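Local coordinates for N-acetylneuraminate lyase (Fusobacterium nucleatum subsp. nucleatum ATCC 25586, PDB 5ZKA), which is a lyase of the dihydrodipicolinate synthetase family, built on a TIM-barrel fold, at residues 223-228 against 266-271; 23-28 against 45-50. All blocks are in the same frame, centred on the assembly; numbering follows the deposited sequence.

Overall arrangement
Both contacts lie in the same domain, on the same side of the chain's centre, with their centres about 9 Å apart. Contact 2 is complete well before residue 223: it sets the first barrel strand, 20-24, and the loop after it against helix 37-49. Contact 1 comes later in the chain, where helix 223-237, which follows strand 217-220, meets helix 264-274. Strands 20-24 and 217-220 are neighbours in the parallel sheet, which brings the two contacts together. Asn224 ND2 to Ala24 O and Lys269 NZ to Val27 O, both 2.9 Å, are probable hydrogen bonds that tie the first strand and its loop to helix 223-237 and the appended C-terminal helix.

Contact 1: residues 223-228 against 266-271; sequences YNINGI and QTIKEI
Ile225 reaches from helix 223-237 against Ile268 and Ile271, which lie one turn apart on helix 264-274. Its CB splits into two branches, and both meet Ile271. Ile225 CG2, anti to the carbonyl carbon, meets Ile271 CG2 at 4.0 Å and lies 4.2 Å from Ile268 CG2, touching both isoleucines; it also rests near the carbonyl oxygen of Ile268. The other branch starts at CG1, which sits between the backbone N and the carbonyl carbon (chi1 56°). From there the chain is nearly extended, and its tip, Ile225 CD1, packs 3.7 Å from Ile271 CD1. Ile225 CD1 also lies 4.0 Å from Ile271 CG2. The side chains of Ile225 and Ile271 cross at about a right angle. A beta-branched, wholly apolar residue suits this buried place, where no hydrogen bond joins the two segments; Ile259 of helix 242-262 also packs on Ile225.

Beside it, Asn224 offers only its aliphatic CB to Ile268 CG2, at 4.1 Å. Its amide nitrogen turns instead to the carbonyl oxygen of Ser221, its strongest polar partner in the interior. The short helical segments approach to 9.7 Å at 66°, a steep crossing that joins the helix after the eighth barrel strand to the C-terminal helices appended to the TIM barrel in this family.

Contact 2: residues 23-28 against 45-50; sequences SALMVP and RYNIDK
Ser23 and Asn47 make the polar link between the strand and the helix. Ser23 OG donates to Asn47 OD1 over 2.6 Å, a short bond between two buried side chains. The hydroxyl lies above the carbonyl plane of the amide, 37° out of it, with a C=O...donor angle of 143°. With OG anti to its own carbonyl carbon (chi1 -77°), the small serine points its hydroxyl at the helix, and Ser23 CB lies 3.1 Å from Asn47 OD1. The other end of the amide is engaged too: Asn47 ND2 donates to the carbonyl oxygen of Ile43, one turn back, and to Asn224 OD1. An asparagine suits this place because one flat group can accept from the strand while donating in two other directions.

These residues belong to the first beta-alpha-beta unit of the TIM barrel, in which strand 20-24 is followed by helix 37-49, packed on the outside of the sheet, and then by the parallel strand 55-58.

Van der Waals packing across the contact is slight. Leu25, its CG anti to the backbone N, lays CD1 3.9 Å from the amide nitrogen ND2 of Asn47. Leu25 also packs on Ile43 and Ile44 of the same helix, which suit its apolar side chain.

The charged pairing lies on the helix's side, not across the contact. Arg45 grips Asp49, one turn on, with two nitrogens side-on: NE to OD2 at 2.9 Å and NH2 to OD1 at 3.1 Å. The carboxylate oxygens lie almost in the guanidinium plane, and the remaining nitrogen, NH1, forms a salt bridge with Glu83 of helix 70-84.

Contact 1: residues 223-228 against 266-271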
# COMPACT_ATOMS: atom_id res chain seq x y z
N TYR A 223 7.53 -17.91 0.36
CA TYR A 223 8.00 -18.53 -0.87
C TYR A 223 8.65 -19.88 -0.60
O TYR A 223 8.83 -20.65 -1.55
CB TYR A 223 8.95 -17.57 -1.60
CG TYR A 223 8.35 -16.18 -1.80
CD1 TYR A 223 6.97 -16.01 -1.97
CD2 TYR A 223 9.14 -15.05 -1.77
CE1 TYR A 223 6.41 -14.74 -2.12
CE2 TYR A 223 8.58 -13.77 -1.92
CZ TYR A 223 7.23 -13.62 -2.10
OH TYR A 223 6.69 -12.36 -2.25
N ASN A 224 8.99 -20.17 0.66
CA ASN A 224 9.47 -21.51 1.03
C ASN A 224 8.45 -22.58 0.65
O ASN A 224 8.83 -23.73 0.40
CB ASN A 224 9.76 -21.58 2.53
CG ASN A 224 11.04 -20.86 2.94
OD1 ASN A 224 12.14 -21.41 2.83
ND2 ASN A 224 10.91 -19.63 3.45
N ILE A 225 7.16 -22.24 0.65
CA ILE A 225 6.12 -23.21 0.31
C ILE A 225 5.20 -22.74 -0.80
O ILE A 225 4.49 -23.58 -1.40
CB ILE A 225 5.29 -23.55 1.57
CG1 ILE A 225 4.70 -22.27 2.17
CG2 ILE A 225 6.14 -24.28 2.60
CD1 ILE A 225 3.61 -22.53 3.21
N ASN A 226 5.14 -21.45 -1.12
CA ASN A 226 4.22 -20.92 -2.13
C ASN A 226 4.96 -20.19 -3.25
O ASN A 226 4.41 -19.30 -3.89
CB ASN A 226 3.18 -20.01 -1.48
CG ASN A 226 2.03 -19.67 -2.41
OD1 ASN A 226 1.48 -20.56 -3.08
ND2 ASN A 226 1.67 -18.39 -2.48
N GLY A 227 6.22 -20.59 -3.50
CA GLY A 227 7.04 -19.90 -4.49
C GLY A 227 6.55 -20.04 -5.92
O GLY A 227 6.84 -19.17 -6.75
N ILE A 228 5.85 -21.13 -6.24
CA ILE A 228 5.32 -21.30 -7.60
C ILE A 228 4.36 -20.17 -7.94
O ILE A 228 4.50 -19.48 -8.96
CB ILE A 228 4.66 -22.68 -7.76
CG1 ILE A 228 5.69 -23.79 -7.59
CG2 ILE A 228 3.96 -22.81 -9.14
CD1 ILE A 228 6.90 -23.63 -8.47
N GLN A 266 5.63 -21.37 12.60
CA GLN A 266 5.21 -22.74 12.88
C GLN A 266 4.46 -23.36 11.71
O GLN A 266 4.60 -24.55 11.43
CB GLN A 266 4.34 -22.77 14.14
CG GLN A 266 5.06 -22.36 15.43
CD GLN A 266 5.00 -20.86 15.72
OE1 GLN A 266 4.64 -20.06 14.85
NE2 GLN A 266 5.35 -20.48 16.95
N THR A 267 3.64 -22.57 11.01
CA THR A 267 2.79 -23.14 9.96
C THR A 267 3.59 -23.41 8.69
O THR A 267 3.40 -24.45 8.05
CB THR A 267 1.62 -22.20 9.67
OG1 THR A 267 0.80 -22.13 10.85
CG2 THR A 267 0.75 -22.72 8.51
N ILE A 268 4.51 -22.50 8.33
CA ILE A 268 5.39 -22.78 7.19
C ILE A 268 6.20 -24.04 7.45
O ILE A 268 6.31 -24.92 6.58
CB ILE A 268 6.29 -21.56 6.89
CG1 ILE A 268 5.43 -20.36 6.46
CG2 ILE A 268 7.34 -21.92 5.82
CD1 ILE A 268 6.18 -19.06 6.33
N LYS A 269 6.76 -24.17 8.66
CA LYS A 269 7.54 -25.37 8.98
C LYS A 269 6.65 -26.61 8.98
O LYS A 269 7.08 -27.68 8.52
CB LYS A 269 8.25 -25.20 10.32
CG LYS A 269 9.37 -24.20 10.26
CD LYS A 269 10.33 -24.34 11.42
CE LYS A 269 11.48 -23.35 11.31
NZ LYS A 269 12.32 -23.30 12.54
N GLU A 270 5.41 -26.49 9.46
CA GLU A 270 4.52 -27.65 9.46
C GLU A 270 4.15 -28.07 8.04
O GLU A 270 4.08 -29.26 7.74
CB GLU A 270 3.26 -27.36 10.28
CG GLU A 270 2.30 -28.55 10.42
CD GLU A 270 2.88 -29.71 11.23
OE1 GLU A 270 3.93 -29.55 11.90
OE2 GLU A 270 2.27 -30.80 11.22
N ILE A 271 3.90 -27.10 7.15
CA ILE A 271 3.57 -27.44 5.77
C ILE A 271 4.77 -28.06 5.06
O ILE A 271 4.62 -28.98 4.25
CB ILE A 271 3.05 -26.18 5.04
CG1 ILE A 271 1.70 -25.78 5.62
CG2 ILE A 271 2.93 -26.45 3.54
CD1 ILE A 271 1.09 -24.51 5.03

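Contact 2: residues 23-28 against 45-50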
# COMPACT_ATOMS: atom_id res chain seq x y z
N SER A 23 13.42 -16.81 -1.62
CA SER A 23 12.90 -17.29 -0.34
C SER A 23 13.79 -16.79 0.79
O SER A 23 15.01 -16.93 0.73
CB SER A 23 12.87 -18.82 -0.31
OG SER A 23 11.77 -19.33 -1.06
N ALA A 24 13.17 -16.23 1.82
CA ALA A 24 13.88 -15.99 3.07
C ALA A 24 13.99 -17.34 3.75
O ALA A 24 13.01 -17.87 4.29
CB ALA A 24 13.14 -14.97 3.94
N LEU A 25 15.19 -17.91 3.68
CA LEU A 25 15.40 -19.30 4.00
C LEU A 25 15.08 -19.59 5.46
O LEU A 25 15.63 -18.97 6.37
CB LEU A 25 16.84 -19.68 3.68
CG LEU A 25 17.21 -21.14 3.86
CD1 LEU A 25 16.46 -21.98 2.83
CD2 LEU A 25 18.72 -21.32 3.71
N MET A 26 14.19 -20.55 5.69
CA MET A 26 13.93 -21.02 7.04
C MET A 26 14.98 -22.04 7.46
O MET A 26 15.57 -22.74 6.64
CB MET A 26 12.55 -21.64 7.14
CG MET A 26 11.46 -20.69 6.70
SD MET A 26 10.00 -20.81 7.72
CE MET A 26 10.61 -20.33 9.34
N VAL A 27 15.21 -22.12 8.77
CA VAL A 27 16.26 -22.95 9.34
C VAL A 27 15.62 -23.91 10.33
O VAL A 27 14.85 -23.47 11.19
CB VAL A 27 17.35 -22.12 10.04
CG1 VAL A 27 18.39 -23.06 10.68
CG2 VAL A 27 18.01 -21.20 9.03
N PRO A 28 15.87 -25.22 10.23
CA PRO A 28 15.32 -26.15 11.21
C PRO A 28 16.25 -26.31 12.40
O PRO A 28 17.46 -26.55 12.25
CB PRO A 28 15.18 -27.46 10.42
CG PRO A 28 16.26 -27.39 9.40
CD PRO A 28 16.49 -25.91 9.09
N ARG A 45 17.18 -27.62 -0.72
CA ARG A 45 16.86 -28.39 -1.93
C ARG A 45 15.41 -28.18 -2.35
O ARG A 45 15.12 -28.03 -3.54
CB ARG A 45 17.15 -29.87 -1.70
CG ARG A 45 18.63 -30.22 -1.62
CD ARG A 45 19.20 -30.76 -2.95
NE ARG A 45 19.04 -29.82 -4.06
CZ ARG A 45 19.86 -28.81 -4.31
NH1 ARG A 45 20.90 -28.57 -3.52
NH2 ARG A 45 19.64 -28.01 -5.35
N TYR A 46 14.48 -28.15 -1.39
CA TYR A 46 13.08 -27.91 -1.74
C TYR A 46 12.89 -26.55 -2.41
O TYR A 46 12.20 -26.45 -3.43
CB TYR A 46 12.21 -28.01 -0.48
CG TYR A 46 10.72 -28.01 -0.75
CD1 TYR A 46 10.08 -29.16 -1.19
CD2 TYR A 46 9.96 -26.88 -0.52
CE1 TYR A 46 8.71 -29.17 -1.42
CE2 TYR A 46 8.60 -26.87 -0.75
CZ TYR A 46 7.98 -28.02 -1.20
OH TYR A 46 6.62 -28.01 -1.42
N ASN A 47 13.52 -25.50 -1.87
CA ASN A 47 13.38 -24.17 -2.47
C ASN A 47 13.93 -24.13 -3.89
O ASN A 47 13.30 -23.57 -4.80
CB ASN A 47 14.08 -23.14 -1.59
CG ASN A 47 13.18 -22.62 -0.51
OD1 ASN A 47 12.28 -21.82 -0.77
ND2 ASN A 47 13.40 -23.08 0.72
N ILE A 48 15.12 -24.69 -4.10
CA ILE A 48 15.74 -24.59 -5.41
C ILE A 48 15.04 -25.51 -6.41
O ILE A 48 14.74 -25.11 -7.54
CB ILE A 48 17.24 -24.93 -5.32
CG1 ILE A 48 17.96 -23.92 -4.42
CG2 ILE A 48 17.86 -24.98 -6.71
CD1 ILE A 48 19.39 -24.37 -4.05
N ASP A 49 14.78 -26.76 -6.01
CA ASP A 49 14.31 -27.77 -6.96
C ASP A 49 12.80 -27.76 -7.16
O ASP A 49 12.34 -28.11 -8.26
CB ASP A 49 14.73 -29.17 -6.50
CG ASP A 49 16.25 -29.33 -6.37
OD1 ASP A 49 17.01 -28.53 -6.94
OD2 ASP A 49 16.67 -30.29 -5.68
N LYS A 50 12.02 -27.42 -6.14
CA LYS A 50 10.57 -27.50 -6.25
C LYS A 50 9.88 -26.15 -6.28
O LYS A 50 8.95 -25.95 -7.07
CB LYS A 50 10.00 -28.33 -5.09
CG LYS A 50 10.52 -29.78 -5.04
CD LYS A 50 10.27 -30.52 -6.34
CE LYS A 50 10.97 -31.88 -6.34
NZ LYS A 50 10.79 -32.64 -7.62